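Long-range contacts in N-alpha-acetyltransferase 30 (Saccharomyces cerevisiae, PDB 6YGB), which catalyses, as the catalytic subunit of the NatC complex, transfer of an acetyl group from acetyl-CoA to the N-terminal methionine of proteins such as the L-A virus GAG protein: residues I65-D70 with G79-L84; K98-A103 with N128-M133; E114-T119 with K153-L158. All blocks are in the same frame, centred on the assembly; numbering follows the deposited sequence.

In the fold
The three contacts illustrate how a GNAT acetyltransferase is built round one mixed sheet with coenzyme A bound between its central strands and helices. Contact 1 is the hairpin of strands 61-72 and 76-86, contact 3 pairs strands 114-120 and 151-157, and the parallel neighbours 76-86 and 114-120 join the two, whose centres are about 10 Å apart. Contact 2, about 13 and 11 Å from the centres of contacts 1 and 3, brings helices 95-109 and 124-131 together beside the cofactor. Along the chain contact 1 closes before the others open, whereas the segments of contacts 2 and 3 alternate, so that the helix contact and the strand pairing interleave.

Contact 1: I65-D70 with G79-L84; sequences IVCKMD and GYIGML. With COA (coenzyme A), chain D.
Residues Ile65-Asp70 and Gly79-Leu84 run antiparallel, their short axes 4.6 Å apart at closest and inclined at 152°, and the register slips by one at a classic beta bulge where Gly82 and Met83 both face Val66. The carbonyl of Val66 is gripped twice: Gly82 N lies 2.9 Å from Val66 O, nearly in line with the C=O bond, while Met83 N makes a longer bond on a lone pair. Val66 and Met83 lie side by side on one face, and the terminal bend of the methionine (chi3 -95°) sets its CE 3.6 Å from Val66 CG1. On that face too, the Lys68 chain slants past Tyr80, with Lys68 CG 3.7 Å from Tyr80 CB, and the tyrosine hydroxyl is hydrogen-bonded to Glu118. The other face is apolar: Ile65 CD1 meets Ile81 CG2 at 4.0 Å, and Leu84 CD1 abuts Ile65 CB. Such a bulge in strand 76-86 recurs across the GNAT fold beside the acetyl-CoA site, and Leu84 O lies 3.3 Å from coenzyme A C7P. Helix 33-42 covers Val66 and Met83, helix 95-109 packs over Ile65, Cys67 and Leu84, Tyr130 of helix 124-131 over Ile81 and Leu84, and strand 114-120 pairs alongside at Gly79 and Ile81.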
loop_
_atom_site.group_PDB
_atom_site.type_symbol
_atom_site.label_atom_id
_atom_site.label_comp_id
_atom_site.label_asym_id
_atom_site.label_seq_id
_atom_site.Cartn_x
_atom_site.Cartn_y
_atom_site.Cartn_z
ATOM N N ILE A 65 -13.557 14.678 21.057
ATOM C CA ILE A 65 -13.024 13.366 20.702
ATOM C C ILE A 65 -14.213 12.439 20.509
ATOM O O ILE A 65 -15.206 12.533 21.236
ATOM C CB ILE A 65 -12.037 12.831 21.765
ATOM C CG1 ILE A 65 -11.359 11.553 21.274
ATOM C CG2 ILE A 65 -12.737 12.612 23.105
ATOM C CD1 ILE A 65 -10.306 11.052 22.204
ATOM N N VAL A 66 -14.140 11.581 19.493
ATOM C CA VAL A 66 -15.255 10.712 19.121
ATOM C C VAL A 66 -14.751 9.280 19.009
ATOM O O VAL A 66 -13.817 9.012 18.247
ATOM C CB VAL A 66 -15.908 11.144 17.793
ATOM C CG1 VAL A 66 -17.090 10.260 17.483
ATOM C CG2 VAL A 66 -16.330 12.606 17.839
ATOM N N CYS A 67 -15.393 8.354 19.730
ATOM C CA CYS A 67 -14.918 6.976 19.811
ATOM C C CYS A 67 -16.038 5.960 19.627
ATOM O O CYS A 67 -17.225 6.273 19.729
ATOM C CB CYS A 67 -14.235 6.709 21.157
ATOM S SG CYS A 67 -12.930 7.872 21.558
ATOM N N LYS A 68 -15.625 4.718 19.370
ATOM C CA LYS A 68 -16.534 3.584 19.290
ATOM C C LYS A 68 -15.833 2.363 19.866
ATOM O O LYS A 68 -14.611 2.355 20.048
ATOM C CB LYS A 68 -16.968 3.290 17.851
ATOM C CG LYS A 68 -15.952 2.473 17.070
ATOM C CD LYS A 68 -16.381 2.294 15.630
ATOM C CE LYS A 68 -15.568 1.201 14.943
ATOM N NZ LYS A 68 -15.852 -0.147 15.507
ATOM N N MET A 69 -16.619 1.322 20.137
ATOM C CA MET A 69 -16.068 0.056 20.596
ATOM C C MET A 69 -16.918 -1.084 20.056
ATOM O O MET A 69 -18.149 -1.007 20.058
ATOM C CB MET A 69 -15.993 -0.008 22.125
ATOM C CG MET A 69 -17.304 0.193 22.845
ATOM S SD MET A 69 -17.033 0.221 24.624
ATOM C CE MET A 69 -16.686 -1.504 24.938
ATOM N N ASP A 70 -16.250 -2.136 19.591
ATOM C CA ASP A 70 -16.904 -3.303 19.021
ATOM C C ASP A 70 -16.019 -4.509 19.255
ATOM O O ASP A 70 -14.793 -4.367 19.336
ATOM C CB ASP A 70 -17.155 -3.143 17.516
ATOM C CG ASP A 70 -18.504 -2.551 17.210
ATOM O OD1 ASP A 70 -19.459 -2.816 17.972
ATOM O OD2 ASP A 70 -18.607 -1.831 16.196
ATOM N N GLY A 79 -11.524 -0.801 21.446
ATOM C CA GLY A 79 -11.874 0.601 21.405
ATOM C C GLY A 79 -11.244 1.271 20.202
ATOM O O GLY A 79 -10.171 0.886 19.742
ATOM N N TYR A 80 -11.934 2.281 19.677
ATOM C CA TYR A 80 -11.504 2.948 18.453
ATOM C C TYR A 80 -11.686 4.450 18.584
ATOM O O TYR A 80 -12.764 4.914 18.966
ATOM C CB TYR A 80 -12.282 2.429 17.237
ATOM C CG TYR A 80 -11.909 3.108 15.941
ATOM C CD1 TYR A 80 -10.683 2.867 15.339
ATOM C CD2 TYR A 80 -12.785 3.984 15.314
ATOM C CE1 TYR A 80 -10.334 3.486 14.152
ATOM C CE2 TYR A 80 -12.447 4.607 14.125
ATOM C CZ TYR A 80 -11.219 4.356 13.552
ATOM O OH TYR A 80 -10.871 4.971 12.373
ATOM N N ILE A 81 -10.635 5.203 18.265
ATOM C CA ILE A 81 -10.675 6.659 18.265
ATOM C C ILE A 81 -10.786 7.108 16.817
ATOM O O ILE A 81 -9.831 6.980 16.045
ATOM C CB ILE A 81 -9.440 7.259 18.946
ATOM C CG1 ILE A 81 -9.328 6.747 20.380
ATOM C CG2 ILE A 81 -9.517 8.779 18.952
ATOM C CD1 ILE A 81 -8.111 7.248 21.121
ATOM N N GLY A 82 -11.951 7.630 16.441
ATOM C CA GLY A 82 -12.193 8.025 15.068
ATOM C C GLY A 82 -11.954 9.493 14.780
ATOM O O GLY A 82 -11.554 9.853 13.668
ATOM N N MET A 83 -12.189 10.353 15.769
ATOM C CA MET A 83 -12.123 11.793 15.563
ATOM C C MET A 83 -11.508 12.478 16.775
ATOM O O MET A 83 -11.860 12.166 17.917
ATOM C CB MET A 83 -13.520 12.362 15.283
ATOM C CG MET A 83 -14.039 12.063 13.887
ATOM S SD MET A 83 -15.811 12.346 13.689
ATOM C CE MET A 83 -16.439 10.704 13.986
ATOM N N LEU A 84 -10.593 13.412 16.517
ATOM C CA LEU A 84 -9.980 14.220 17.568
ATOM C C LEU A 84 -9.694 15.598 16.994
ATOM O O LEU A 84 -8.984 15.714 15.990
ATOM C CB LEU A 84 -8.693 13.580 18.084
ATOM C CG LEU A 84 -7.897 14.412 19.094
ATOM C CD1 LEU A 84 -8.726 14.674 20.345
ATOM C CD2 LEU A 84 -6.583 13.722 19.448
HETATM N N1A COA D . 4.667 18.582 17.855
HETATM C C2A COA D . 4.990 17.400 18.438
HETATM N N3A COA D . 4.187 16.875 19.415
HETATM C C4A COA D . 3.083 17.526 19.806
HETATM C C5A COA D . 2.762 18.695 19.233
HETATM C C6A COA D . 3.578 19.221 18.241
HETATM N N6A COA D . 3.705 20.386 17.328
HETATM N N7A COA D . 1.620 19.151 19.785
HETATM C C8A COA D . 1.219 18.268 20.707
HETATM N N9A COA D . 2.120 17.283 20.712
HETATM C C1B COA D . 2.316 16.147 21.353
HETATM C C2B COA D . 3.418 16.289 22.407
HETATM O O2B COA D . 3.826 14.955 22.855
HETATM C C3B COA D . 2.786 16.924 23.393
HETATM O O3B COA D . 3.550 16.853 24.618
HETATM P P3B COA D . 4.818 17.862 24.839
HETATM O O7A COA D . 4.359 19.090 25.604
HETATM O O8A COA D . 5.890 17.151 25.630
HETATM O O9A COA D . 5.400 18.306 23.519
HETATM C C4B COA D . 1.368 16.106 23.483
HETATM O O4B COA D . 1.045 15.820 22.240
HETATM C C5B COA D . 0.272 16.935 24.134
HETATM O O5B COA D . -0.263 17.862 23.163
HETATM P P1A COA D . -1.751 18.651 23.431
HETATM O O1A COA D . -1.482 20.072 23.915
HETATM O O2A COA D . -2.548 17.896 24.451
HETATM O O3A COA D . -2.614 18.699 22.016
HETATM P P2A COA D . -3.451 19.996 21.403
HETATM O O4A COA D . -4.712 20.255 22.211
HETATM O O5A COA D . -2.578 21.224 21.427
HETATM O O6A COA D . -3.835 19.601 19.831
HETATM C CBP COA D . -3.863 17.877 18.053
HETATM C CCP COA D . -3.136 18.520 19.289
HETATM C CDP COA D . -2.907 16.779 17.433
HETATM C CEP COA D . -5.190 17.190 18.501
HETATM C CAP COA D . -4.173 18.974 17.001
HETATM O OAP COA D . -3.095 19.145 16.178
HETATM C C9P COA D . -5.394 18.582 16.171
HETATM O O9P COA D . -6.417 19.178 16.313
HETATM N N8P COA D . -5.316 17.486 15.210
HETATM C C7P COA D . -6.499 17.122 14.420
HETATM C C6P COA D . -6.155 16.021 13.396
HETATM C C5P COA D . -5.436 14.876 14.068
HETATM O O5P COA D . -4.272 14.943 14.232
HETATM N N4P COA D . -6.177 13.674 14.508
HETATM C C3P COA D . -5.449 12.542 15.175
HETATM C C2P COA D . -5.815 11.179 14.522
HETATM S S1P COA D . -7.082 10.286 15.509
#

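Contact 2: K98-A103 with N128-M133; sequences KLVEIA and NLYEGM. With COA (coenzyme A), chain D.
Val100 meets the ring edge of Tyr130 where, in the GNAT fold, helix 95-109 meets helix 124-131 and the residues that follow it, beside coenzyme A. The valine and tyrosine side chains cross at about a right angle. Val100 CG1 sits near the plane of the ring, 3.7 Å from Tyr130 CE1, and Val100 CG2 approaches the same ring carbon from farther out of that plane, so both methyls gather at this edge. With CG1 anti to the backbone N (chi1 173°), Val100 also presents that methyl to the thioether of Met133, where CG1 and SD are 3.6 Å apart. Met133 is extended beyond CG, and this straight reach carries its CE past the valine to Glu101 CG at 3.6 Å, the two chains again meeting roughly at right angles. Leu129 completes the apolar cluster, its CD2 lying 3.9 Å from Val100 CG2.

No hydrogen bond links the two segments. Glu101 has a weak salt bridge with Lys98 and packs on Phe578 of the N-alpha-acetyltransferase 35 chain, while Met133 O is hydrogen-bonded to Ser576 of that chain, so the contact borders the subunit interface. Phe135 stacks edge-to-face with Tyr130. Coenzyme A lies against Leu129 and Tyr130: Leu129 CB is 3.4 Å from coenzyme A O4B, and Tyr130 OH stands 3.8 Å from the thiol sulfur S1P.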
loop_
_atom_site.group_PDB
_atom_site.type_symbol
_atom_site.label_atom_id
_atom_site.label_comp_id
_atom_site.label_asym_id
_atom_site.label_seq_id
_atom_site.Cartn_x
_atom_site.Cartn_y
_atom_site.Cartn_z
ATOM N N LYS A 98 -5.701 15.541 27.372
ATOM C CA LYS A 98 -6.712 15.262 28.382
ATOM C C LYS A 98 -7.928 14.578 27.769
ATOM O O LYS A 98 -8.530 13.701 28.398
ATOM C CB LYS A 98 -7.117 16.554 29.089
ATOM C CG LYS A 98 -7.738 16.315 30.447
ATOM C CD LYS A 98 -6.809 15.468 31.300
ATOM C CE LYS A 98 -7.412 15.171 32.656
ATOM N NZ LYS A 98 -6.496 14.331 33.478
ATOM N N LEU A 99 -8.303 14.960 26.544
ATOM C CA LEU A 99 -9.456 14.337 25.902
ATOM C C LEU A 99 -9.181 12.874 25.579
ATOM O O LEU A 99 -10.062 12.020 25.730
ATOM C CB LEU A 99 -9.846 15.110 24.638
ATOM C CG LEU A 99 -10.661 16.401 24.803
ATOM C CD1 LEU A 99 -10.637 17.214 23.521
ATOM C CD2 LEU A 99 -12.099 16.105 25.207
ATOM N N VAL A 100 -7.959 12.559 25.143
ATOM C CA VAL A 100 -7.613 11.166 24.879
ATOM C C VAL A 100 -7.583 10.373 26.180
ATOM O O VAL A 100 -8.054 9.230 26.237
ATOM C CB VAL A 100 -6.274 11.077 24.125
ATOM C CG1 VAL A 100 -5.832 9.627 23.990
ATOM C CG2 VAL A 100 -6.393 11.711 22.756
ATOM N N GLU A 101 -7.052 10.975 27.250
ATOM C CA GLU A 101 -6.996 10.291 28.539
ATOM C C GLU A 101 -8.390 9.960 29.057
ATOM O O GLU A 101 -8.634 8.840 29.525
ATOM C CB GLU A 101 -6.241 11.142 29.559
ATOM C CG GLU A 101 -4.737 11.197 29.358
ATOM C CD GLU A 101 -4.050 12.100 30.367
ATOM O OE1 GLU A 101 -4.758 12.851 31.076
ATOM O OE2 GLU A 101 -2.803 12.057 30.456
ATOM N N ILE A 102 -9.322 10.921 28.982
ATOM C CA ILE A 102 -10.655 10.674 29.526
ATOM C C ILE A 102 -11.406 9.655 28.678
ATOM O O ILE A 102 -12.162 8.832 29.213
ATOM C CB ILE A 102 -11.442 11.994 29.681
ATOM C CG1 ILE A 102 -12.846 11.731 30.222
ATOM C CG2 ILE A 102 -11.552 12.748 28.371
ATOM C CD1 ILE A 102 -13.601 12.992 30.562
ATOM N N ALA A 103 -11.187 9.651 27.362
ATOM C CA ALA A 103 -11.866 8.679 26.508
ATOM C C ALA A 103 -11.328 7.270 26.736
ATOM O O ALA A 103 -12.102 6.316 26.881
ATOM C CB ALA A 103 -11.729 9.072 25.037
ATOM N N ASN A 128 3.381 11.730 18.700
ATOM C CA ASN A 128 3.964 12.020 20.008
ATOM C C ASN A 128 2.945 11.853 21.126
ATOM O O ASN A 128 3.243 11.266 22.171
ATOM C CB ASN A 128 4.535 13.435 20.025
ATOM C CG ASN A 128 6.009 13.460 19.746
ATOM O OD1 ASN A 128 6.821 13.590 20.659
ATOM N ND2 ASN A 128 6.370 13.321 18.474
ATOM N N LEU A 129 1.744 12.396 20.930
ATOM C CA LEU A 129 0.689 12.269 21.930
ATOM C C LEU A 129 0.410 10.805 22.253
ATOM O O LEU A 129 0.356 10.414 23.423
ATOM C CB LEU A 129 -0.577 12.967 21.424
ATOM C CG LEU A 129 -1.751 13.248 22.360
ATOM C CD1 LEU A 129 -2.697 14.244 21.705
ATOM C CD2 LEU A 129 -2.501 11.975 22.711
ATOM N N TYR A 130 0.236 9.980 21.222
ATOM C CA TYR A 130 -0.228 8.610 21.420
ATOM C C TYR A 130 0.894 7.684 21.880
ATOM O O TYR A 130 0.717 6.914 22.829
ATOM C CB TYR A 130 -0.862 8.090 20.131
ATOM C CG TYR A 130 -2.196 8.725 19.847
ATOM C CD1 TYR A 130 -3.149 8.848 20.848
ATOM C CD2 TYR A 130 -2.500 9.217 18.586
ATOM C CE1 TYR A 130 -4.373 9.429 20.599
ATOM C CE2 TYR A 130 -3.723 9.808 18.328
ATOM C CZ TYR A 130 -4.656 9.906 19.341
ATOM O OH TYR A 130 -5.874 10.489 19.094
ATOM N N GLU A 131 2.048 7.734 21.210
ATOM C CA GLU A 131 3.153 6.858 21.585
ATOM C C GLU A 131 3.655 7.158 22.992
ATOM O O GLU A 131 4.105 6.250 23.696
ATOM C CB GLU A 131 4.279 6.982 20.561
ATOM C CG GLU A 131 3.871 6.522 19.166
ATOM C CD GLU A 131 4.800 7.027 18.078
ATOM O OE1 GLU A 131 5.792 7.718 18.405
ATOM O OE2 GLU A 131 4.534 6.735 16.892
ATOM N N GLY A 132 3.571 8.416 23.426
ATOM C CA GLY A 132 3.906 8.750 24.799
ATOM C C GLY A 132 2.925 8.196 25.812
ATOM O O GLY A 132 3.237 8.158 27.005
ATOM N N MET A 133 1.741 7.773 25.363
ATOM C CA MET A 133 0.761 7.127 26.224
ATOM C C MET A 133 0.920 5.614 26.253
ATOM O O MET A 133 0.265 4.948 27.058
ATOM C CB MET A 133 -0.656 7.490 25.773
ATOM C CG MET A 133 -1.059 8.917 26.079
ATOM S SD MET A 133 -2.828 9.161 25.843
ATOM C CE MET A 133 -2.999 10.896 26.259
HETATM N N1A COA D . 4.667 18.582 17.855
HETATM C C2A COA D . 4.990 17.400 18.438
HETATM N N3A COA D . 4.187 16.875 19.415
HETATM C C4A COA D . 3.083 17.526 19.806
HETATM C C5A COA D . 2.762 18.695 19.233
HETATM C C6A COA D . 3.578 19.221 18.241
HETATM N N6A COA D . 3.705 20.386 17.328
HETATM N N7A COA D . 1.620 19.151 19.785
HETATM C C8A COA D . 1.219 18.268 20.707
HETATM N N9A COA D . 2.120 17.283 20.712
HETATM C C1B COA D . 2.316 16.147 21.353
HETATM C C2B COA D . 3.418 16.289 22.407
HETATM O O2B COA D . 3.826 14.955 22.855
HETATM C C3B COA D . 2.786 16.924 23.393
HETATM O O3B COA D . 3.550 16.853 24.618
HETATM P P3B COA D . 4.818 17.862 24.839
HETATM O O7A COA D . 4.359 19.090 25.604
HETATM O O8A COA D . 5.890 17.151 25.630
HETATM O O9A COA D . 5.400 18.306 23.519
HETATM C C4B COA D . 1.368 16.106 23.483
HETATM O O4B COA D . 1.045 15.820 22.240
HETATM C C5B COA D . 0.272 16.935 24.134
HETATM O O5B COA D . -0.263 17.862 23.163
HETATM P P1A COA D . -1.751 18.651 23.431
HETATM O O1A COA D . -1.482 20.072 23.915
HETATM O O2A COA D . -2.548 17.896 24.451
HETATM O O3A COA D . -2.614 18.699 22.016
HETATM P P2A COA D . -3.451 19.996 21.403
HETATM O O4A COA D . -4.712 20.255 22.211
HETATM O O5A COA D . -2.578 21.224 21.427
HETATM O O6A COA D . -3.835 19.601 19.831
HETATM C CBP COA D . -3.863 17.877 18.053
HETATM C CCP COA D . -3.136 18.520 19.289
HETATM C CDP COA D . -2.907 16.779 17.433
HETATM C CEP COA D . -5.190 17.190 18.501
HETATM C CAP COA D . -4.173 18.974 17.001
HETATM O OAP COA D . -3.095 19.145 16.178
HETATM C C9P COA D . -5.394 18.582 16.171
HETATM O O9P COA D . -6.417 19.178 16.313
HETATM N N8P COA D . -5.316 17.486 15.210
HETATM C C7P COA D . -6.499 17.122 14.420
HETATM C C6P COA D . -6.155 16.021 13.396
HETATM C C5P COA D . -5.436 14.876 14.068
HETATM O O5P COA D . -4.272 14.943 14.232
HETATM N N4P COA D . -6.177 13.674 14.508
HETATM C C3P COA D . -5.449 12.542 15.175
HETATM C C2P COA D . -5.815 11.179 14.522
HETATM S S1P COA D . -7.082 10.286 15.509
#

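Contact 3: E114-T119 with K153-L158; sequences EIMLET and KLILPL
Ile115 and Leu117 pair with Leu156 and Leu154 across a regular antiparallel ladder, in which the short axes of strands 114-119 and 153-157 come within 4.6 Å at an angle of 168°. Strand 151-157 inserts between 114-120 and 136-141, the 5-7-6 order of the C-terminal part of the GNAT sheet. Four backbone bonds hold the pair; the straightest, Leu154 N to Leu117 O at 2.9 Å, has an angle of 173° at the hydrogen.

The tightly packed, apolar part is the face bearing Ile115, Leu117, Leu154 and Leu156. Leu117 crosses Leu154 at a slant, bringing the two CD1 methyls within 3.8 Å, and Thr119 CG2 lies 3.9 Å from Leu154 CD1. At the far end Leu158 CD1 lies 3.8 Å from Ile115 CG1. Tyr130 and Leu127 of helix 124-131, together with Phe135, pack against this face.

The other face is more polar and partly open to solvent at Lys153 and Glu118. Met116 leaves with CG anti to its amide nitrogen (chi1 -165°), then bends at chi2 and chi3, so that its sulfur SD rests 3.7 Å from Lys153 CE. Lys153 NZ and Glu118 OE2 stay 6.0 Å apart. Met116 CG also packs on Ile155 CG1 at 3.8 Å.

Pro157 O accepts a hydrogen bond from Ser579 of the N-alpha-acetyltransferase 35 chain. The chemistry implies a division of labour: backbone hydrogen bonds and apolar side-chain packing join the strands, while Glu118 bonds to the Tyr80 hydroxyl and buried Glu114 to Arg76 and Arg78, which probably stabilise it as a carboxylate.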
loop_
_atom_site.group_PDB
_atom_site.type_symbol
_atom_site.label_atom_id
_atom_site.label_comp_id
_atom_site.label_asym_id
_atom_site.label_seq_id
_atom_site.Cartn_x
_atom_site.Cartn_y
_atom_site.Cartn_z
ATOM N N GLU A 114 -8.214 -3.273 24.115
ATOM C CA GLU A 114 -7.207 -2.525 23.382
ATOM C C GLU A 114 -7.865 -1.315 22.739
ATOM O O GLU A 114 -9.085 -1.264 22.572
ATOM C CB GLU A 114 -6.545 -3.405 22.322
ATOM C CG GLU A 114 -7.512 -3.883 21.255
ATOM C CD GLU A 114 -6.924 -4.970 20.383
ATOM O OE1 GLU A 114 -5.973 -5.645 20.829
ATOM O OE2 GLU A 114 -7.417 -5.160 19.253
ATOM N N ILE A 115 -7.038 -0.337 22.373
ATOM C CA ILE A 115 -7.490 0.867 21.686
ATOM C C ILE A 115 -6.761 0.960 20.358
ATOM O O ILE A 115 -5.547 0.741 20.296
ATOM C CB ILE A 115 -7.238 2.136 22.522
ATOM C CG1 ILE A 115 -7.730 1.943 23.956
ATOM C CG2 ILE A 115 -7.939 3.325 21.884
ATOM C CD1 ILE A 115 -9.227 1.809 24.069
ATOM N N MET A 116 -7.490 1.307 19.302
ATOM C CA MET A 116 -6.914 1.356 17.967
ATOM C C MET A 116 -7.232 2.682 17.293
ATOM O O MET A 116 -8.339 3.211 17.428
ATOM C CB MET A 116 -7.432 0.203 17.106
ATOM C CG MET A 116 -6.637 -0.037 15.833
ATOM S SD MET A 116 -7.200 0.932 14.421
ATOM C CE MET A 116 -8.777 0.150 14.094
ATOM N N LEU A 117 -6.256 3.208 16.557
ATOM C CA LEU A 117 -6.475 4.403 15.761
ATOM C C LEU A 117 -5.539 4.365 14.563
ATOM O O LEU A 117 -4.537 3.647 14.554
ATOM C CB LEU A 117 -6.258 5.683 16.582
ATOM C CG LEU A 117 -4.845 5.973 17.100
ATOM C CD1 LEU A 117 -4.143 6.963 16.193
ATOM C CD2 LEU A 117 -4.876 6.485 18.536
ATOM N N GLU A 118 -5.889 5.137 13.543
ATOM C CA GLU A 118 -5.006 5.365 12.414
ATOM C C GLU A 118 -4.643 6.839 12.380
ATOM O O GLU A 118 -5.432 7.695 12.791
ATOM C CB GLU A 118 -5.644 4.965 11.084
ATOM C CG GLU A 118 -6.237 3.576 11.067
ATOM C CD GLU A 118 -7.734 3.598 11.278
ATOM O OE1 GLU A 118 -8.299 4.708 11.335
ATOM O OE2 GLU A 118 -8.347 2.518 11.384
ATOM N N THR A 119 -3.443 7.127 11.893
ATOM C CA THR A 119 -3.008 8.509 11.761
ATOM C C THR A 119 -1.953 8.588 10.670
ATOM O O THR A 119 -1.386 7.573 10.253
ATOM C CB THR A 119 -2.470 9.055 13.085
ATOM O OG1 THR A 119 -2.079 10.420 12.910
ATOM C CG2 THR A 119 -1.279 8.251 13.545
ATOM N N LYS A 153 -0.969 2.425 11.891
ATOM C CA LYS A 153 -2.006 1.875 12.743
ATOM C C LYS A 153 -1.409 1.743 14.137
ATOM O O LYS A 153 -0.386 1.070 14.313
ATOM C CB LYS A 153 -2.481 0.525 12.213
ATOM C CG LYS A 153 -3.670 -0.086 12.940
ATOM C CD LYS A 153 -4.096 -1.376 12.254
ATOM C CE LYS A 153 -5.430 -1.868 12.773
ATOM N NZ LYS A 153 -5.983 -2.947 11.914
ATOM N N LEU A 154 -2.024 2.408 15.110
ATOM C CA LEU A 154 -1.534 2.446 16.481
ATOM C C LEU A 154 -2.472 1.657 17.384
ATOM O O LEU A 154 -3.696 1.823 17.309
ATOM C CB LEU A 154 -1.419 3.891 16.978
ATOM C CG LEU A 154 -0.566 4.836 16.131
ATOM C CD1 LEU A 154 -0.495 6.241 16.734
ATOM C CD2 LEU A 154 0.821 4.260 15.957
ATOM N N ILE A 155 -1.900 0.813 18.244
ATOM C CA ILE A 155 -2.674 0.005 19.177
ATOM C C ILE A 155 -2.079 0.145 20.570
ATOM O O ILE A 155 -0.857 0.115 20.738
ATOM C CB ILE A 155 -2.735 -1.469 18.737
ATOM C CG1 ILE A 155 -3.673 -1.600 17.541
ATOM C CG2 ILE A 155 -3.237 -2.363 19.869
ATOM C CD1 ILE A 155 -3.238 -2.622 16.541
ATOM N N LEU A 156 -2.942 0.323 21.555
ATOM C CA LEU A 156 -2.542 0.396 22.958
ATOM C C LEU A 156 -3.205 -0.751 23.698
ATOM O O LEU A 156 -4.440 -0.750 23.860
ATOM C CB LEU A 156 -2.946 1.731 23.581
ATOM C CG LEU A 156 -2.837 1.848 25.102
ATOM C CD1 LEU A 156 -1.392 2.053 25.554
ATOM C CD2 LEU A 156 -3.742 2.956 25.635
ATOM N N PRO A 157 -2.456 -1.748 24.167
ATOM C CA PRO A 157 -3.090 -2.885 24.843
ATOM C C PRO A 157 -3.447 -2.532 26.281
ATOM O O PRO A 157 -2.623 -2.006 27.030
ATOM C CB PRO A 157 -2.013 -3.973 24.782
ATOM C CG PRO A 157 -0.745 -3.211 24.786
ATOM C CD PRO A 157 -0.995 -1.915 24.056
ATOM N N LEU A 158 -4.691 -2.813 26.656
ATOM C CA LEU A 158 -5.154 -2.605 28.020
ATOM C C LEU A 158 -5.210 -3.897 28.820
ATOM O O LEU A 158 -5.054 -3.867 30.045
ATOM C CB LEU A 158 -6.535 -1.938 28.010
ATOM C CG LEU A 158 -6.635 -0.644 27.185
ATOM C CD1 LEU A 158 -8.062 -0.133 27.137
ATOM C CD2 LEU A 158 -5.695 0.433 27.726
#